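Local coordinates for protein D-alanyl transferase DltD (Enterococcus faecalis, PDB 6O93) that probably transfers D-alanine in the biosynthesis of D-alanylated lipoteichoic acid, a polymer of the Gram-positive cell wall, at residues A[124-132]-A[178-189]. Residues are numbered along the deposited sequence; the frame is centred on the assembly and turned at random.
Sequences QLQTYQWLA and RDYFIMNLRFLN
The ring of Tyr-128 is the knob of this helix pair, set into a hole made by Tyr-180, Phe-181, Asn-184 and Leu-188. Phe-181 meets it edge-to-face: CD1 of Phe-181 stands over the centre of the Tyr-128 ring, 3.4 Å above its plane, with the two ring planes at 56°. The opposite face lies on CG of Gln-124, one helical turn back, and CB of Asn-184 fills the ring edge, 3.6 Å from Tyr-128 CE2. The far end of the Phe-181 ring, CZ, rests on Leu-131 CD1.

Leu-185 returns the knob, entering among Leu-125, Tyr-128, Gln-129 and Ala-132. Its two methyls part: CD1 reaches Ala-132 CB at 3.7 Å, while CD2 lies against the helical hydrogen bond from Gln-129 N to Leu-125 O. Leu-188 continues the row, its CD1 over Leu-125 CA.

At the C-terminal end of helix 124-132, the extended chain of Arg-178 carries NE to Ala-132 O (2.8 Å), in the carbonyl plane but bent at the hydrogen, 138°. Asn-184 ND2 points its N-H nearly straight at Tyr-180 O from above the carbonyl plane; that oxygen also accepts from Asn-184 N, and the bond fixes the amide's rotation. One water links Asn-184 OD1 to Gln-124 OE1; another joins the hydroxyls of Tyr-128 and Tyr-180, and Asp-157 also binds the Tyr-128 hydroxyl.

Helix 158-168 packs on this aromatic side, through Leu-160, Thr-163 and Val-159. Reciprocal knobs-into-holes thus join helices 124-132 and 175-195, roughly antiparallel at 140°, through an apolar, aromatic middle bordered by the Arg-178 bond and two bridging waters.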
loop_
_atom_site.group_PDB
_atom_site.type_symbol
_atom_site.label_atom_id
_atom_site.label_comp_id
_atom_site.label_asym_id
_atom_site.label_seq_id
_atom_site.Cartn_x
_atom_site.Cartn_y
_atom_site.Cartn_z
ATOM N N GLN A 124 16.222 -2.689 -7.019
ATOM C CA GLN A 124 17.577 -2.160 -7.123
ATOM C C GLN A 124 17.593 -0.860 -7.918
ATOM O O GLN A 124 18.353 0.062 -7.597
ATOM C CB GLN A 124 18.498 -3.194 -7.761
ATOM C CG GLN A 124 19.971 -2.826 -7.689
ATOM C CD GLN A 124 20.870 -3.902 -8.266
ATOM O OE1 GLN A 124 20.920 -4.106 -9.480
ATOM N NE2 GLN A 124 21.587 -4.600 -7.396
ATOM N N LEU A 125 16.758 -0.770 -8.956
ATOM C CA LEU A 125 16.616 0.470 -9.713
ATOM C C LEU A 125 16.325 1.648 -8.789
ATOM O O LEU A 125 17.068 2.635 -8.758
ATOM C CB LEU A 125 15.498 0.314 -10.750
ATOM C CG LEU A 125 15.066 1.584 -11.494
ATOM C CD1 LEU A 125 16.211 2.130 -12.337
ATOM C CD2 LEU A 125 13.842 1.312 -12.357
ATOM N N GLN A 126 15.234 1.558 -8.028
ATOM C CA GLN A 126 14.812 2.681 -7.195
ATOM C C GLN A 126 15.813 2.955 -6.076
ATOM O O GLN A 126 16.072 4.116 -5.737
ATOM C CB GLN A 126 13.419 2.403 -6.626
ATOM C CG GLN A 126 12.355 2.208 -7.699
ATOM C CD GLN A 126 11.033 1.701 -7.143
ATOM O OE1 GLN A 126 10.890 1.487 -5.940
ATOM N NE2 GLN A 126 10.062 1.499 -8.027
ATOM N N THR A 127 16.393 1.903 -5.497
ATOM C CA THR A 127 17.371 2.091 -4.430
ATOM C C THR A 127 18.640 2.752 -4.958
ATOM O O THR A 127 19.159 3.695 -4.350
ATOM C CB THR A 127 17.692 0.747 -3.775
ATOM O OG1 THR A 127 16.482 0.156 -3.288
ATOM C CG2 THR A 127 18.662 0.923 -2.616
ATOM N N TYR A 128 19.155 2.270 -6.091
ATOM C CA TYR A 128 20.341 2.881 -6.686
ATOM C C TYR A 128 20.060 4.309 -7.145
ATOM O O TYR A 128 20.903 5.200 -6.975
ATOM C CB TYR A 128 20.835 2.039 -7.863
ATOM C CG TYR A 128 21.699 0.849 -7.486
ATOM C CD1 TYR A 128 21.709 0.341 -6.193
ATOM C CD2 TYR A 128 22.518 0.246 -8.431
ATOM C CE1 TYR A 128 22.507 -0.741 -5.858
ATOM C CE2 TYR A 128 23.315 -0.832 -8.108
ATOM C CZ TYR A 128 23.308 -1.323 -6.822
ATOM O OH TYR A 128 24.107 -2.395 -6.507
ATOM N N GLN A 129 18.890 4.542 -7.743
ATOM C CA GLN A 129 18.523 5.894 -8.151
ATOM C C GLN A 129 18.510 6.839 -6.955
ATOM O O GLN A 129 18.996 7.973 -7.042
ATOM C CB GLN A 129 17.155 5.878 -8.832
ATOM C CG GLN A 129 16.680 7.238 -9.320
ATOM C CD GLN A 129 15.208 7.242 -9.676
ATOM O OE1 GLN A 129 14.388 6.629 -8.988
ATOM N NE2 GLN A 129 14.864 7.930 -10.759
ATOM N N TRP A 130 17.955 6.385 -5.830
ATOM C CA TRP A 130 17.902 7.212 -4.630
ATOM C C TRP A 130 19.299 7.633 -4.187
ATOM O O TRP A 130 19.540 8.806 -3.879
ATOM C CB TRP A 130 17.165 6.448 -3.525
ATOM C CG TRP A 130 17.464 6.883 -2.119
ATOM C CD1 TRP A 130 17.276 8.125 -1.583
ATOM C CD2 TRP A 130 17.976 6.062 -1.060
ATOM N NE1 TRP A 130 17.648 8.129 -0.257
ATOM C CE2 TRP A 130 18.082 6.875 0.087
ATOM C CE3 TRP A 130 18.360 4.719 -0.972
ATOM C CZ2 TRP A 130 18.558 6.390 1.306
ATOM C CZ3 TRP A 130 18.833 4.240 0.240
ATOM C CH2 TRP A 130 18.926 5.073 1.362
ATOM N N LEU A 131 20.244 6.689 -4.167
ATOM C CA LEU A 131 21.593 7.012 -3.711
ATOM C C LEU A 131 22.361 7.834 -4.737
ATOM O O LEU A 131 23.171 8.689 -4.361
ATOM C CB LEU A 131 22.357 5.730 -3.383
ATOM C CG LEU A 131 21.786 4.921 -2.215
ATOM C CD1 LEU A 131 22.453 3.563 -2.127
ATOM C CD2 LEU A 131 21.948 5.684 -0.908
ATOM N N ALA A 132 22.119 7.603 -6.030
ATOM C CA ALA A 132 22.850 8.332 -7.060
ATOM C C ALA A 132 22.506 9.817 -7.044
ATOM O O ALA A 132 23.375 10.662 -7.292
ATOM C CB ALA A 132 22.556 7.732 -8.436
ATOM N N ARG A 178 28.749 6.724 -5.783
ATOM C CA ARG A 178 27.770 7.288 -6.704
ATOM C C ARG A 178 28.053 6.856 -8.137
ATOM O O ARG A 178 27.133 6.478 -8.872
ATOM C CB ARG A 178 27.768 8.814 -6.592
ATOM C CG ARG A 178 26.807 9.500 -7.549
ATOM C CD ARG A 178 26.740 10.999 -7.308
ATOM N NE ARG A 178 25.801 11.653 -8.219
ATOM C CZ ARG A 178 26.112 12.099 -9.435
ATOM N NH1 ARG A 178 25.181 12.677 -10.183
ATOM N NH2 ARG A 178 27.345 11.969 -9.910
ATOM N N ASP A 179 29.322 6.913 -8.556
ATOM C CA ASP A 179 29.677 6.471 -9.901
ATOM C C ASP A 179 29.252 5.026 -10.133
ATOM O O ASP A 179 28.767 4.678 -11.216
ATOM C CB ASP A 179 31.182 6.620 -10.128
ATOM C CG ASP A 179 31.639 8.068 -10.132
ATOM O OD1 ASP A 179 30.783 8.976 -10.198
ATOM O OD2 ASP A 179 32.863 8.298 -10.069
ATOM N N TYR A 180 29.430 4.168 -9.125
ATOM C CA TYR A 180 29.047 2.766 -9.264
ATOM C C TYR A 180 27.551 2.629 -9.522
ATOM O O TYR A 180 27.128 1.901 -10.428
ATOM C CB TYR A 180 29.451 1.987 -8.012
ATOM C CG TYR A 180 28.893 0.585 -7.969
ATOM C CD1 TYR A 180 29.521 -0.452 -8.640
ATOM C CD2 TYR A 180 27.735 0.300 -7.261
ATOM C CE1 TYR A 180 29.016 -1.735 -8.607
ATOM C CE2 TYR A 180 27.218 -0.983 -7.220
ATOM C CZ TYR A 180 27.863 -1.995 -7.895
ATOM O OH TYR A 180 27.359 -3.275 -7.862
ATOM N N PHE A 181 26.730 3.319 -8.726
ATOM C CA PHE A 181 25.287 3.259 -8.933
ATOM C C PHE A 181 24.914 3.775 -10.316
ATOM O O PHE A 181 24.039 3.209 -10.982
ATOM C CB PHE A 181 24.568 4.057 -7.844
ATOM C CG PHE A 181 24.855 3.570 -6.452
ATOM C CD1 PHE A 181 24.744 2.225 -6.139
ATOM C CD2 PHE A 181 25.252 4.452 -5.462
ATOM C CE1 PHE A 181 25.015 1.770 -4.863
ATOM C CE2 PHE A 181 25.527 4.002 -4.182
ATOM C CZ PHE A 181 25.407 2.658 -3.883
ATOM N N ILE A 182 25.581 4.839 -10.772
ATOM C CA ILE A 182 25.277 5.402 -12.085
ATOM C C ILE A 182 25.600 4.397 -13.183
ATOM O O ILE A 182 24.845 4.250 -14.153
ATOM C CB ILE A 182 26.035 6.729 -12.279
ATOM C CG1 ILE A 182 25.454 7.795 -11.346
ATOM C CG2 ILE A 182 25.968 7.185 -13.734
ATOM C CD1 ILE A 182 26.262 9.075 -11.284
ATOM N N MET A 183 26.721 3.685 -13.047
ATOM C CA MET A 183 27.066 2.649 -14.015
ATOM C C MET A 183 25.976 1.589 -14.098
ATOM O O MET A 183 25.568 1.183 -15.191
ATOM C CB MET A 183 28.394 1.994 -13.642
ATOM C CG MET A 183 29.608 2.860 -13.855
ATOM S SD MET A 183 31.113 1.932 -13.531
ATOM C CE MET A 183 32.324 3.251 -13.584
ATOM N N ASN A 184 25.508 1.111 -12.944
ATOM C CA ASN A 184 24.492 0.063 -12.940
ATOM C C ASN A 184 23.146 0.593 -13.411
ATOM O O ASN A 184 22.392 -0.125 -14.079
ATOM C CB ASN A 184 24.371 -0.540 -11.542
ATOM C CG ASN A 184 25.462 -1.545 -11.247
ATOM O OD1 ASN A 184 25.272 -2.748 -11.419
ATOM N ND2 ASN A 184 26.616 -1.057 -10.809
ATOM N N LEU A 185 22.825 1.844 -13.074
ATOM C CA LEU A 185 21.543 2.412 -13.476
ATOM C C LEU A 185 21.374 2.408 -14.989
ATOM O O LEU A 185 20.247 2.288 -15.483
ATOM C CB LEU A 185 21.402 3.831 -12.923
ATOM C CG LEU A 185 21.013 3.901 -11.444
ATOM C CD1 LEU A 185 21.219 5.301 -10.894
ATOM C CD2 LEU A 185 19.571 3.461 -11.248
ATOM N N ARG A 186 22.471 2.531 -15.741
ATOM C CA ARG A 186 22.373 2.425 -17.194
ATOM C C ARG A 186 21.769 1.086 -17.602
ATOM O O ARG A 186 20.947 1.021 -18.522
ATOM C CB ARG A 186 23.750 2.610 -17.833
ATOM C CG ARG A 186 24.324 4.009 -17.650
ATOM C CD ARG A 186 25.722 4.131 -18.238
ATOM N NE ARG A 186 25.737 3.928 -19.684
ATOM C CZ ARG A 186 26.844 3.830 -20.415
ATOM N NH1 ARG A 186 28.039 3.912 -19.839
ATOM N NH2 ARG A 186 26.758 3.646 -21.726
ATOM N N PHE A 187 22.157 0.005 -16.921
ATOM C CA PHE A 187 21.551 -1.292 -17.200
ATOM C C PHE A 187 20.144 -1.382 -16.619
ATOM O O PHE A 187 19.224 -1.873 -17.282
ATOM C CB PHE A 187 22.425 -2.413 -16.642
ATOM C CG PHE A 187 23.776 -2.500 -17.280
ATOM C CD1 PHE A 187 23.962 -3.244 -18.431
ATOM C CD2 PHE A 187 24.864 -1.844 -16.727
ATOM C CE1 PHE A 187 25.207 -3.329 -19.022
ATOM C CE2 PHE A 187 26.107 -1.924 -17.310
ATOM C CZ PHE A 187 26.280 -2.667 -18.462
ATOM N N LEU A 188 19.958 -0.907 -15.384
ATOM C CA LEU A 188 18.671 -1.061 -14.717
ATOM C C LEU A 188 17.569 -0.295 -15.442
ATOM O O LEU A 188 16.434 -0.773 -15.536
ATOM C CB LEU A 188 18.778 -0.599 -13.264
ATOM C CG LEU A 188 19.687 -1.448 -12.374
ATOM C CD1 LEU A 188 19.995 -0.730 -11.065
ATOM C CD2 LEU A 188 19.050 -2.805 -12.099
ATOM N N ASN A 189 17.881 0.899 -15.953
ATOM C CA ASN A 189 16.883 1.666 -16.693
ATOM C C ASN A 189 16.569 1.015 -18.033
ATOM O O ASN A 189 15.412 1.003 -18.469
ATOM C CB ASN A 189 17.366 3.101 -16.895
ATOM C CG ASN A 189 17.132 3.969 -15.678
ATOM O OD1 ASN A 189 16.061 3.930 -15.070
ATOM N ND2 ASN A 189 18.137 4.752 -15.307
HETATM O O HOH W 1 22.695 -3.797 -11.704
HETATM O O HOH W 2 25.037 -4.979 -7.599
#